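Local coordinates for protein SsfS6 (Streptomyces sp. SF2575, PDB 4G2T) that belongs to the GT-B superfamily, has two Rossmann-like domains facing each other across a cleft, and is modelled with thymidine-5'-diphosphate, at residues L125-T130 / I147-R152. Residues are numbered along the deposited sequence; the frame is centred on the assembly and turned at random.
Sequences LVLTET and IEQSIR
Glu129 and Arg152 form a salt bridge at the C-terminal side of two neighbouring strands. Both terminal nitrogens of the guanidinium converge end-on upon a single oxygen: Glu129 OE1 lies 2.8 Å from Arg152 NH1 and 3.2 Å from Arg152 NH2, within 2° of the guanidinium plane. The carboxylate itself is turned 33° from that plane. Arg152 NH1 meets Glu129 OE1 nearly along its C-O axis, while Arg152 NH2 comes on the syn side, tilted out of the carboxylate plane. Glu129 reaches this position through a bend at chi2 (105°), and Tyr131 N and Ser132 OG also bond its two oxygens, fixing its rotation. Glu330 pairs with Arg152 NE. A water in the guanidinium plane accepts from Arg152 NH1 and from Ile151 N and is hydrogen-bonded to Thr130 OG1, 2.7 Å away, tying the two segments together.

Backbone bonds join the strands in parallel: Ile147 N to Val126 O, Thr128 N to Ile147 O, and Gln149 N to Thr128 O (3.0 Å). With helix 134-142 between them, strands 125-129 and 146-149 make a beta-alpha-beta unit of the Rossmann-like N-terminal domain; beyond it, Ile151 has its side chain about 7 Å from bound thymidine-5'-diphosphate.

Apolar contacts lie at the other end. Ile147 CG1 reaches Leu125 CD2 at 3.9 Å, while its CG2 branch, anti to the backbone N, meets Leu127 CD1 at 4.0 Å.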
loop_
_atom_site.group_PDB
_atom_site.type_symbol
_atom_site.label_atom_id
_atom_site.label_comp_id
_atom_site.label_asym_id
_atom_site.label_seq_id
_atom_site.Cartn_x
_atom_site.Cartn_y
_atom_site.Cartn_z
ATOM N N LEU A 125 -13.492 11.463 10.086
ATOM C CA LEU A 125 -14.330 10.515 9.369
ATOM C C LEU A 125 -13.890 9.080 9.636
ATOM O O LEU A 125 -12.698 8.801 9.768
ATOM C CB LEU A 125 -14.267 10.816 7.872
ATOM C CG LEU A 125 -15.158 10.010 6.930
ATOM C CD1 LEU A 125 -16.623 10.223 7.257
ATOM C CD2 LEU A 125 -14.866 10.412 5.504
ATOM N N VAL A 126 -14.859 8.172 9.713
ATOM C CA VAL A 126 -14.573 6.767 9.979
ATOM C C VAL A 126 -14.909 5.884 8.781
ATOM O O VAL A 126 -16.027 5.917 8.268
ATOM C CB VAL A 126 -15.351 6.258 11.211
ATOM C CG1 VAL A 126 -15.174 4.755 11.374
ATOM C CG2 VAL A 126 -14.899 6.992 12.464
ATOM N N LEU A 127 -13.930 5.103 8.336
ATOM C CA LEU A 127 -14.145 4.134 7.268
ATOM C C LEU A 127 -14.184 2.725 7.846
ATOM O O LEU A 127 -13.327 2.352 8.647
ATOM C CB LEU A 127 -13.043 4.239 6.214
ATOM C CG LEU A 127 -13.043 3.161 5.128
ATOM C CD1 LEU A 127 -14.347 3.179 4.345
ATOM C CD2 LEU A 127 -11.850 3.331 4.200
ATOM N N THR A 128 -15.181 1.945 7.443
ATOM C CA THR A 128 -15.342 0.596 7.971
ATOM C C THR A 128 -16.183 -0.270 7.040
ATOM O O THR A 128 -16.792 0.230 6.095
ATOM C CB THR A 128 -16.002 0.621 9.360
ATOM O OG1 THR A 128 -15.837 -0.653 9.993
ATOM C CG2 THR A 128 -17.486 0.943 9.245
ATOM N N GLU A 129 -16.211 -1.571 7.312
ATOM C CA GLU A 129 -17.023 -2.491 6.525
ATOM C C GLU A 129 -18.394 -2.692 7.166
ATOM O O GLU A 129 -18.661 -2.176 8.252
ATOM C CB GLU A 129 -16.303 -3.829 6.325
ATOM C CG GLU A 129 -16.020 -4.593 7.603
ATOM C CD GLU A 129 -16.954 -5.771 7.798
ATOM O OE1 GLU A 129 -17.838 -5.981 6.941
ATOM O OE2 GLU A 129 -16.800 -6.490 8.808
ATOM N N THR A 130 -19.257 -3.442 6.488
ATOM C CA THR A 130 -20.659 -3.569 6.883
ATOM C C THR A 130 -20.864 -4.149 8.283
ATOM O O THR A 130 -21.699 -3.660 9.044
ATOM C CB THR A 130 -21.452 -4.419 5.868
ATOM O OG1 THR A 130 -21.192 -3.952 4.539
ATOM C CG2 THR A 130 -22.945 -4.331 6.149
ATOM N N ILE A 147 -18.268 6.167 6.916
ATOM C CA ILE A 147 -18.479 5.570 5.603
ATOM C C ILE A 147 -18.622 4.057 5.715
ATOM O O ILE A 147 -17.802 3.393 6.350
ATOM C CB ILE A 147 -17.310 5.885 4.650
ATOM C CG1 ILE A 147 -17.068 7.393 4.574
ATOM C CG2 ILE A 147 -17.580 5.314 3.267
ATOM C CD1 ILE A 147 -18.225 8.169 3.987
ATOM N N GLU A 148 -19.670 3.517 5.103
ATOM C CA GLU A 148 -19.867 2.073 5.068
ATOM C C GLU A 148 -19.510 1.509 3.700
ATOM O O GLU A 148 -20.117 1.874 2.692
ATOM C CB GLU A 148 -21.314 1.709 5.400
ATOM C CG GLU A 148 -21.587 0.215 5.326
ATOM C CD GLU A 148 -23.060 -0.110 5.171
ATOM O OE1 GLU A 148 -23.901 0.685 5.641
ATOM O OE2 GLU A 148 -23.374 -1.158 4.570
ATOM N N GLN A 149 -18.528 0.617 3.668
ATOM C CA GLN A 149 -18.173 -0.072 2.435
ATOM C C GLN A 149 -18.530 -1.550 2.522
ATOM O O GLN A 149 -18.205 -2.218 3.503
ATOM C CB GLN A 149 -16.681 0.076 2.130
ATOM C CG GLN A 149 -16.246 -0.681 0.884
ATOM C CD GLN A 149 -14.741 -0.794 0.754
ATOM O OE1 GLN A 149 -13.996 0.053 1.246
ATOM N NE2 GLN A 149 -14.285 -1.851 0.090
ATOM N N SER A 150 -19.203 -2.056 1.495
ATOM C CA SER A 150 -19.499 -3.478 1.415
ATOM C C SER A 150 -18.290 -4.226 0.876
ATOM O O SER A 150 -17.585 -3.735 -0.006
ATOM C CB SER A 150 -20.714 -3.733 0.523
ATOM O OG SER A 150 -20.910 -5.122 0.319
ATOM N N ILE A 151 -18.049 -5.416 1.415
ATOM C CA ILE A 151 -16.932 -6.240 0.974
ATOM C C ILE A 151 -17.446 -7.598 0.508
ATOM O O ILE A 151 -16.693 -8.569 0.425
ATOM C CB ILE A 151 -15.895 -6.425 2.099
ATOM C CG1 ILE A 151 -16.509 -7.185 3.278
ATOM C CG2 ILE A 151 -15.373 -5.073 2.563
ATOM C CD1 ILE A 151 -15.550 -7.400 4.430
ATOM N N ARG A 152 -18.739 -7.650 0.200
ATOM C CA ARG A 152 -19.403 -8.897 -0.162
ATOM C C ARG A 152 -20.292 -8.710 -1.388
ATOM O O ARG A 152 -20.769 -7.606 -1.654
ATOM C CB ARG A 152 -20.245 -9.395 1.014
ATOM C CG ARG A 152 -19.466 -9.536 2.313
ATOM C CD ARG A 152 -20.378 -9.623 3.525
ATOM N NE ARG A 152 -19.614 -9.830 4.751
ATOM C CZ ARG A 152 -19.086 -8.850 5.478
ATOM N NH1 ARG A 152 -19.245 -7.587 5.107
ATOM N NH2 ARG A 152 -18.404 -9.132 6.579
HETATM O O HOH W 1 -20.416 -6.162 3.155
#